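Local coordinates for protein redox-sensing transcriptional repressor rex (Thermoanaerobacter ethanolicus, PDB 3WG9) that acts as a homodimeric, DNA-binding repressor and probably adjusts transcription to the cellular NADH/NAD(+) redox state, at residues F105-G109 / F110-G114; A159-T162 / A163-V167; N192-L195 / S196-L199. All coordinates share one frame; numbering follows the deposited sequence.

Interaction 1: F105-G109 / F110-G114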
loop_
_atom_site.group_PDB
_atom_site.type_symbol
_atom_site.label_atom_id
_atom_site.label_comp_id
_atom_site.label_asym_id
_atom_site.label_seq_id
_atom_site.Cartn_x
_atom_site.Cartn_y
_atom_site.Cartn_z
ATOM N N PHE B 105 -4.211 -4.514 15.155
ATOM C CA PHE B 105 -2.770 -4.243 15.112
ATOM C C PHE B 105 -2.497 -2.790 14.717
ATOM O O PHE B 105 -1.345 -2.387 14.563
ATOM C CB PHE B 105 -2.043 -5.248 14.205
ATOM C CG PHE B 105 -1.867 -6.604 14.842
ATOM C CD1 PHE B 105 -0.998 -6.772 15.928
ATOM C CD2 PHE B 105 -2.597 -7.708 14.392
ATOM C CE1 PHE B 105 -0.844 -8.031 16.546
ATOM C CE2 PHE B 105 -2.443 -8.971 14.990
ATOM C CZ PHE B 105 -1.572 -9.132 16.069
ATOM N N GLU B 106 -3.589 -2.048 14.517
ATOM C CA GLU B 106 -3.659 -0.587 14.414
ATOM C C GLU B 106 -4.849 -0.032 15.230
ATOM O O GLU B 106 -5.273 1.108 14.989
ATOM C CB GLU B 106 -3.880 -0.121 12.955
ATOM C CG GLU B 106 -2.743 -0.299 11.963
ATOM C CD GLU B 106 -1.387 -0.063 12.575
ATOM O OE1 GLU B 106 -1.279 0.743 13.526
ATOM O OE2 GLU B 106 -0.420 -0.696 12.110
ATOM N N LYS B 107 -5.438 -0.825 16.133
ATOM C CA LYS B 107 -6.622 -0.360 16.853
ATOM C C LYS B 107 -6.141 0.585 17.918
ATOM O O LYS B 107 -6.907 1.398 18.448
ATOM C CB LYS B 107 -7.467 -1.492 17.472
ATOM C CG LYS B 107 -8.890 -1.060 17.909
ATOM C CD LYS B 107 -9.952 -2.141 17.631
ATOM C CE LYS B 107 -10.342 -2.232 16.142
ATOM N NZ LYS B 107 -10.402 -3.651 15.653
ATOM N N SER B 108 -4.858 0.514 18.232
ATOM C CA SER B 108 -4.297 1.747 18.699
ATOM C C SER B 108 -4.700 2.705 17.571
ATOM O O SER B 108 -4.050 2.774 16.528
ATOM C CB SER B 108 -2.796 1.654 18.900
ATOM O OG SER B 108 -2.552 0.775 19.982
ATOM N N GLY B 109 -5.851 3.346 17.765
ATOM C CA GLY B 109 -6.140 4.626 17.131
ATOM C C GLY B 109 -7.356 4.486 16.264
ATOM O O GLY B 109 -8.205 5.370 16.212
ATOM N N PHE B 110 -7.486 3.323 15.655
ATOM C CA PHE B 110 -8.539 3.157 14.697
ATOM C C PHE B 110 -9.587 2.188 15.224
ATOM O O PHE B 110 -9.460 0.956 15.152
ATOM C CB PHE B 110 -7.957 2.781 13.336
ATOM C CG PHE B 110 -6.992 3.821 12.800
ATOM C CD1 PHE B 110 -7.440 4.820 11.947
ATOM C CD2 PHE B 110 -5.669 3.823 13.192
ATOM C CE1 PHE B 110 -6.575 5.777 11.443
ATOM C CE2 PHE B 110 -4.781 4.771 12.678
ATOM C CZ PHE B 110 -5.226 5.742 11.820
ATOM N N ASN B 111 -10.642 2.769 15.759
ATOM C CA ASN B 111 -11.573 1.958 16.504
ATOM C C ASN B 111 -12.700 1.424 15.642
ATOM O O ASN B 111 -13.610 2.170 15.296
ATOM C CB ASN B 111 -12.083 2.770 17.695
ATOM C CG ASN B 111 -10.985 3.016 18.744
ATOM O OD1 ASN B 111 -10.949 4.062 19.388
ATOM N ND2 ASN B 111 -10.073 2.062 18.889
ATOM N N LEU B 112 -12.638 0.146 15.289
ATOM C CA LEU B 112 -13.631 -0.426 14.396
ATOM C C LEU B 112 -14.999 -0.580 15.086
ATOM O O LEU B 112 -15.084 -1.345 16.035
ATOM C CB LEU B 112 -13.184 -1.815 13.906
ATOM C CG LEU B 112 -14.139 -2.492 12.907
ATOM C CD1 LEU B 112 -14.208 -1.735 11.565
ATOM C CD2 LEU B 112 -13.669 -3.925 12.613
ATOM N N LYS B 113 -16.051 0.067 14.564
ATOM C CA LYS B 113 -17.392 0.078 15.192
ATOM C C LYS B 113 -18.398 -0.860 14.574
ATOM O O LYS B 113 -19.427 -1.129 15.173
ATOM C CB LYS B 113 -17.983 1.487 15.180
ATOM C CG LYS B 113 -17.158 2.473 15.891
ATOM C CD LYS B 113 -16.954 2.062 17.336
ATOM C CE LYS B 113 -15.854 2.897 17.916
ATOM N NZ LYS B 113 -15.839 2.912 19.404
ATOM N N GLY B 114 -18.151 -1.337 13.356
ATOM C CA GLY B 114 -19.135 -2.164 12.678
ATOM C C GLY B 114 -18.580 -2.617 11.345
ATOM O O GLY B 114 -17.669 -1.969 10.788
HETATM O O HOH W 1 -7.786 3.249 20.360
#

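Interaction 2: A159-T162 / A163-V167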
loop_
_atom_site.group_PDB
_atom_site.type_symbol
_atom_site.label_atom_id
_atom_site.label_comp_id
_atom_site.label_asym_id
_atom_site.label_seq_id
_atom_site.Cartn_x
_atom_site.Cartn_y
_atom_site.Cartn_z
ATOM N N ALA B 159 -19.625 -0.399 -5.781
ATOM C CA ALA B 159 -18.698 0.483 -5.069
ATOM C C ALA B 159 -18.906 2.005 -5.108
ATOM O O ALA B 159 -18.817 2.646 -4.061
ATOM C CB ALA B 159 -17.232 0.147 -5.349
ATOM N N GLN B 160 -19.089 2.607 -6.274
ATOM C CA GLN B 160 -19.352 4.023 -6.299
ATOM C C GLN B 160 -20.678 4.324 -5.580
ATOM O O GLN B 160 -20.795 5.306 -4.847
ATOM C CB GLN B 160 -19.422 4.535 -7.740
ATOM C CG GLN B 160 -19.661 6.029 -7.901
ATOM C CD GLN B 160 -18.526 6.872 -7.338
ATOM O OE1 GLN B 160 -17.365 6.702 -7.711
ATOM N NE2 GLN B 160 -18.852 7.741 -6.369
ATOM N N TYR B 161 -21.660 3.439 -5.738
ATOM C CA TYR B 161 -22.933 3.667 -5.073
ATOM C C TYR B 161 -22.708 3.602 -3.555
ATOM O O TYR B 161 -23.217 4.429 -2.803
ATOM C CB TYR B 161 -23.970 2.635 -5.541
ATOM C CG TYR B 161 -25.229 2.680 -4.709
ATOM C CD1 TYR B 161 -26.020 3.827 -4.664
ATOM C CD2 TYR B 161 -25.583 1.590 -3.915
ATOM C CE1 TYR B 161 -27.185 3.867 -3.881
ATOM C CE2 TYR B 161 -26.718 1.609 -3.139
ATOM C CZ TYR B 161 -27.512 2.744 -3.127
ATOM O OH TYR B 161 -28.609 2.742 -2.325
ATOM N N THR B 162 -21.898 2.651 -3.108
ATOM C CA THR B 162 -21.607 2.523 -1.690
ATOM C C THR B 162 -20.878 3.766 -1.198
ATOM O O THR B 162 -21.228 4.297 -0.178
ATOM C CB THR B 162 -20.839 1.221 -1.375
ATOM O OG1 THR B 162 -21.676 0.136 -1.757
ATOM C CG2 THR B 162 -20.549 1.078 0.152
ATOM N N ALA B 163 -19.904 4.260 -1.964
ATOM C CA ALA B 163 -19.153 5.481 -1.583
ATOM C C ALA B 163 -20.147 6.660 -1.507
ATOM O O ALA B 163 -20.102 7.478 -0.581
ATOM C CB ALA B 163 -18.059 5.740 -2.612
ATOM N N ASP B 164 -21.099 6.721 -2.443
ATOM C CA ASP B 164 -22.065 7.856 -2.412
ATOM C C ASP B 164 -22.936 7.839 -1.163
ATOM O O ASP B 164 -23.240 8.896 -0.625
ATOM C CB ASP B 164 -22.996 7.825 -3.638
ATOM C CG ASP B 164 -22.275 8.159 -4.947
ATOM O OD1 ASP B 164 -21.154 8.717 -4.908
ATOM O OD2 ASP B 164 -22.848 7.885 -6.025
ATOM N N ARG B 165 -23.352 6.651 -0.730
ATOM C CA ARG B 165 -24.162 6.495 0.461
ATOM C C ARG B 165 -23.365 6.947 1.671
ATOM O O ARG B 165 -23.926 7.586 2.581
ATOM C CB ARG B 165 -24.536 5.018 0.713
ATOM C CG ARG B 165 -25.398 4.397 -0.387
ATOM C CD ARG B 165 -25.696 3.015 0.087
ATOM N NE ARG B 165 -26.704 3.046 1.134
ATOM C CZ ARG B 165 -27.423 1.988 1.413
ATOM N NH1 ARG B 165 -27.159 0.870 0.727
ATOM N NH2 ARG B 165 -28.391 2.050 2.321
ATOM N N LEU B 166 -22.094 6.517 1.756
ATOM C CA LEU B 166 -21.307 6.934 2.970
ATOM C C LEU B 166 -21.143 8.430 3.014
ATOM O O LEU B 166 -21.222 9.066 4.070
ATOM C CB LEU B 166 -19.892 6.305 3.020
ATOM C CG LEU B 166 -19.818 4.797 2.863
ATOM C CD1 LEU B 166 -18.356 4.323 2.943
ATOM C CD2 LEU B 166 -20.640 4.051 3.858
ATOM N N VAL B 167 -20.871 9.017 1.856
ATOM C CA VAL B 167 -20.760 10.476 1.745
ATOM C C VAL B 167 -22.051 11.217 2.160
ATOM O O VAL B 167 -22.019 12.147 2.984
ATOM C CB VAL B 167 -20.333 10.858 0.290
ATOM C CG1 VAL B 167 -20.520 12.332 0.015
ATOM C CG2 VAL B 167 -18.842 10.419 0.025
HETATM O O HOH W 2 -24.490 -0.041 -0.659
#

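Interaction 3: N192-L195 / S196-L199. With SO4 (sulfate ion), chain F.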
loop_
_atom_site.group_PDB
_atom_site.type_symbol
_atom_site.label_atom_id
_atom_site.label_comp_id
_atom_site.label_asym_id
_atom_site.label_seq_id
_atom_site.Cartn_x
_atom_site.Cartn_y
_atom_site.Cartn_z
ATOM N N ASN B 192 -6.958 5.999 -1.976
ATOM C CA ASN B 192 -7.030 4.776 -2.766
ATOM C C ASN B 192 -5.801 3.955 -2.502
ATOM O O ASN B 192 -4.634 4.425 -2.594
ATOM C CB ASN B 192 -7.212 5.002 -4.289
ATOM C CG ASN B 192 -8.435 5.831 -4.643
ATOM O OD1 ASN B 192 -9.584 5.470 -4.347
ATOM N ND2 ASN B 192 -8.191 6.955 -5.305
ATOM N N VAL B 193 -6.049 2.718 -2.083
ATOM C CA VAL B 193 -4.926 1.832 -1.905
ATOM C C VAL B 193 -4.671 1.285 -3.301
ATOM O O VAL B 193 -5.549 0.716 -3.983
ATOM C CB VAL B 193 -5.240 0.665 -0.908
ATOM C CG1 VAL B 193 -4.045 -0.220 -0.714
ATOM C CG2 VAL B 193 -5.646 1.178 0.519
ATOM N N HIS B 194 -3.420 1.300 -3.649
ATOM C CA HIS B 194 -2.999 0.899 -4.971
ATOM C C HIS B 194 -1.955 -0.178 -4.672
ATOM O O HIS B 194 -0.804 0.066 -4.834
ATOM C CB HIS B 194 -2.303 2.138 -5.610
ATOM C CG HIS B 194 -3.264 3.257 -5.971
ATOM N ND1 HIS B 194 -4.350 3.067 -6.799
ATOM C CD2 HIS B 194 -3.249 4.583 -5.662
ATOM C CE1 HIS B 194 -4.995 4.208 -6.945
ATOM N NE2 HIS B 194 -4.355 5.140 -6.254
ATOM N N LEU B 195 -2.358 -1.380 -4.245
ATOM C CA LEU B 195 -1.394 -2.488 -4.068
ATOM C C LEU B 195 -0.523 -2.763 -5.302
ATOM O O LEU B 195 0.621 -3.172 -5.194
ATOM C CB LEU B 195 -2.184 -3.775 -3.780
ATOM C CG LEU B 195 -2.924 -3.786 -2.429
ATOM C CD1 LEU B 195 -3.516 -5.215 -2.166
ATOM C CD2 LEU B 195 -1.949 -3.461 -1.302
ATOM N N SER B 196 -1.113 -2.656 -6.493
ATOM C CA SER B 196 -0.293 -2.850 -7.707
ATOM C C SER B 196 0.892 -1.888 -7.791
ATOM O O SER B 196 1.940 -2.221 -8.399
ATOM C CB SER B 196 -1.212 -2.822 -8.963
ATOM O OG SER B 196 -1.443 -1.472 -9.292
ATOM N N ASP B 197 0.808 -0.716 -7.150
ATOM C CA ASP B 197 1.967 0.191 -7.187
ATOM C C ASP B 197 3.155 -0.515 -6.509
ATOM O O ASP B 197 4.324 -0.308 -6.902
ATOM C CB ASP B 197 1.730 1.506 -6.440
ATOM C CG ASP B 197 0.839 2.501 -7.207
ATOM O OD1 ASP B 197 0.273 2.163 -8.272
ATOM O OD2 ASP B 197 0.679 3.633 -6.684
ATOM N N SER B 198 2.881 -1.315 -5.474
ATOM C CA SER B 198 3.978 -2.140 -4.849
ATOM C C SER B 198 4.406 -3.337 -5.727
ATOM O O SER B 198 5.588 -3.568 -5.994
ATOM C CB SER B 198 3.544 -2.591 -3.415
ATOM O OG SER B 198 4.465 -3.509 -2.870
ATOM N N LEU B 199 3.416 -4.122 -6.175
ATOM C CA LEU B 199 3.689 -5.281 -6.996
ATOM C C LEU B 199 4.490 -4.926 -8.229
ATOM O O LEU B 199 5.429 -5.668 -8.619
ATOM C CB LEU B 199 2.334 -5.920 -7.378
ATOM C CG LEU B 199 2.498 -7.165 -8.264
ATOM C CD1 LEU B 199 3.336 -8.298 -7.677
ATOM C CD2 LEU B 199 1.097 -7.672 -8.678
HETATM S S SO4 F . -2.717 8.969 -6.777
HETATM O O1 SO4 F . -3.964 8.316 -7.176
HETATM O O2 SO4 F . -1.605 8.359 -7.502
HETATM O O3 SO4 F . -2.773 10.390 -7.146
HETATM O O4 SO4 F . -2.459 8.768 -5.347
#

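Interaction 1: F105-G109 / F110-G114
Glu106 and Phe110 are joined across this turn through their backbones: Phe110 N donates a hydrogen bond to Glu106 O over 3.2 Å, with an N-H...O angle of 145° and the donor lying in the carbonyl plane. The same oxygen also meets the Phe110 ring at its edge, in the ring plane, with Glu106 O 3.3 Å from Phe110 CD2. With CG set beside the backbone N (chi1 -59°), the ring bends back to this carbonyl. A second polar link runs through water 1, which donates to Lys107 O at 2.8 Å and accepts from Asn111 ND2 at 3.0 Å, tying the amide of the strand to the backbone of the loop. A weaker CA-H...O contact brings Lys107 CA within 3.6 Å of Phe110 O.

These bonds close the connection between helix 94-102 and strand 110-117 in the first beta-alpha-beta unit of the Rossmann fold, whose second strand leads on to Asp117, a residue that binds NAD(+) and NADH. Gly109 makes the bend just before the strand; its detail is less certain, but a side chain there would probably run into the carbonyl oxygen of Ser108.

Van der Waals contact comes mainly from the aliphatic part of Lys107, which folds over the start of the strand. Its CG leaves anti to the backbone N (chi1 -165°) and lies against the Asn111 amide, 3.5 Å from Asn111 ND2. Further bends along the chain carry Lys107 CE to within 3.6 Å of Leu112 CB, the two side chains meeting at a slant. Beyond the turn, Leu112 packs against Thr87 and Ile89 of strand 85-90, while the Phe110 ring meets that of Tyr85 and touches Leu199 of the second subunit.

Interaction 2: A159-T162 / A163-V167
Ala159 O accepts from Ala163 N, the first of four successive i to i+4 backbone bonds across the two segments of helix 159-168. This helix is the crossover of a beta-alpha-beta unit in the Rossmann domain, between strands 149-152 and 173-176.

Gln160 receives Asp164 N on its carbonyl and adds a side-chain bond one turn along the helix: its NE2 donates to Asp164 OD1 over 2.9 Å. The bond lies in the amide plane but reaches the carboxylate from above, and the two planes are 46° apart. Gln160 NE2 also donates to Lys183 O, so one amide nitrogen serves two acceptors.

Tyr161 has its CG anti to the backbone N (chi1 170°), which turns a ring face to the methylenes of Arg165, the two side chains crossing at a slant. Arg165 CG sits over that face in a CH-pi contact, 4.0 Å from the centroid of the Tyr161 ring, and Arg165 CD lies 3.7 Å from Tyr161 CE2. The guanidinium beyond is anchored by salt bridges to Glu139 and Glu136, the latter a zinc ligand in a crystal structure of this protein, though no zinc is bound to this chain.

Thr162, an NADH-binding residue, bonds through OG1 to Asn158 O. Water 2 also links it to the arginine, donating to Thr162 OG1 at 3.0 Å and accepting from Arg165 NH1 at 3.1 Å.

Interaction 3: N192-L195 / S196-L199
The imidazole of His194 and the carboxylate of Asp197 run next to each other in the same direction, their planes 23° apart. Over one face of the ring, towards its rim, sits the carbonyl carbon of Asn192, while Asp197 OD2 and a sulfate oxygen approach obliquely. The contact falls at the methylene that carries the ring, where Asp197 OD2 is 3.5 Å from His194 CB. His194 NE2 makes a weak bond of 3.3 Å to O1 of the sulfate, probably from the crystallisation liquor; Arg17 and Arg20 of the second subunit also hold this anion. His194 and Asp181 bind zinc in a crystal structure of this protein, though none is bound to this chain.

The backbone here opens helix 195-214, which follows the last strand of the Rossmann sheet and packs against the second subunit. Asp197 N donates to His194 O over 2.9 Å, from well above the carbonyl plane, and Leu199 N bonds almost straight to Leu195 O (169°). Asp197 OD1 forms a salt bridge to Arg20 NE of the second subunit; an alanine here would probably leave that nitrogen without its carboxylate partner and take away the group packed against His194 CB.

Overall arrangement
Interactions 1, 2 and 3 follow one another along the chain without touching. Their centres are about 21 to 22 Å apart. The nearest atoms of 105-114 and 159-167 are about 10 Å apart, those of 105-114 and 192-199 about 12 Å, and those of 159-167 and 192-199 about 9 Å. Interactions 2 and 3 hold NADH-binding residues, Thr162 in one and Val193 and Leu195 in the other, while interaction 1 leads into the strand ending at Asp117; no dinucleotide is bound to this chain. Interactions 1 and 3 lie on opposite sides of the chain's centre yet are linked through the dimer, where Leu195 packs on Phe105 of the second subunit.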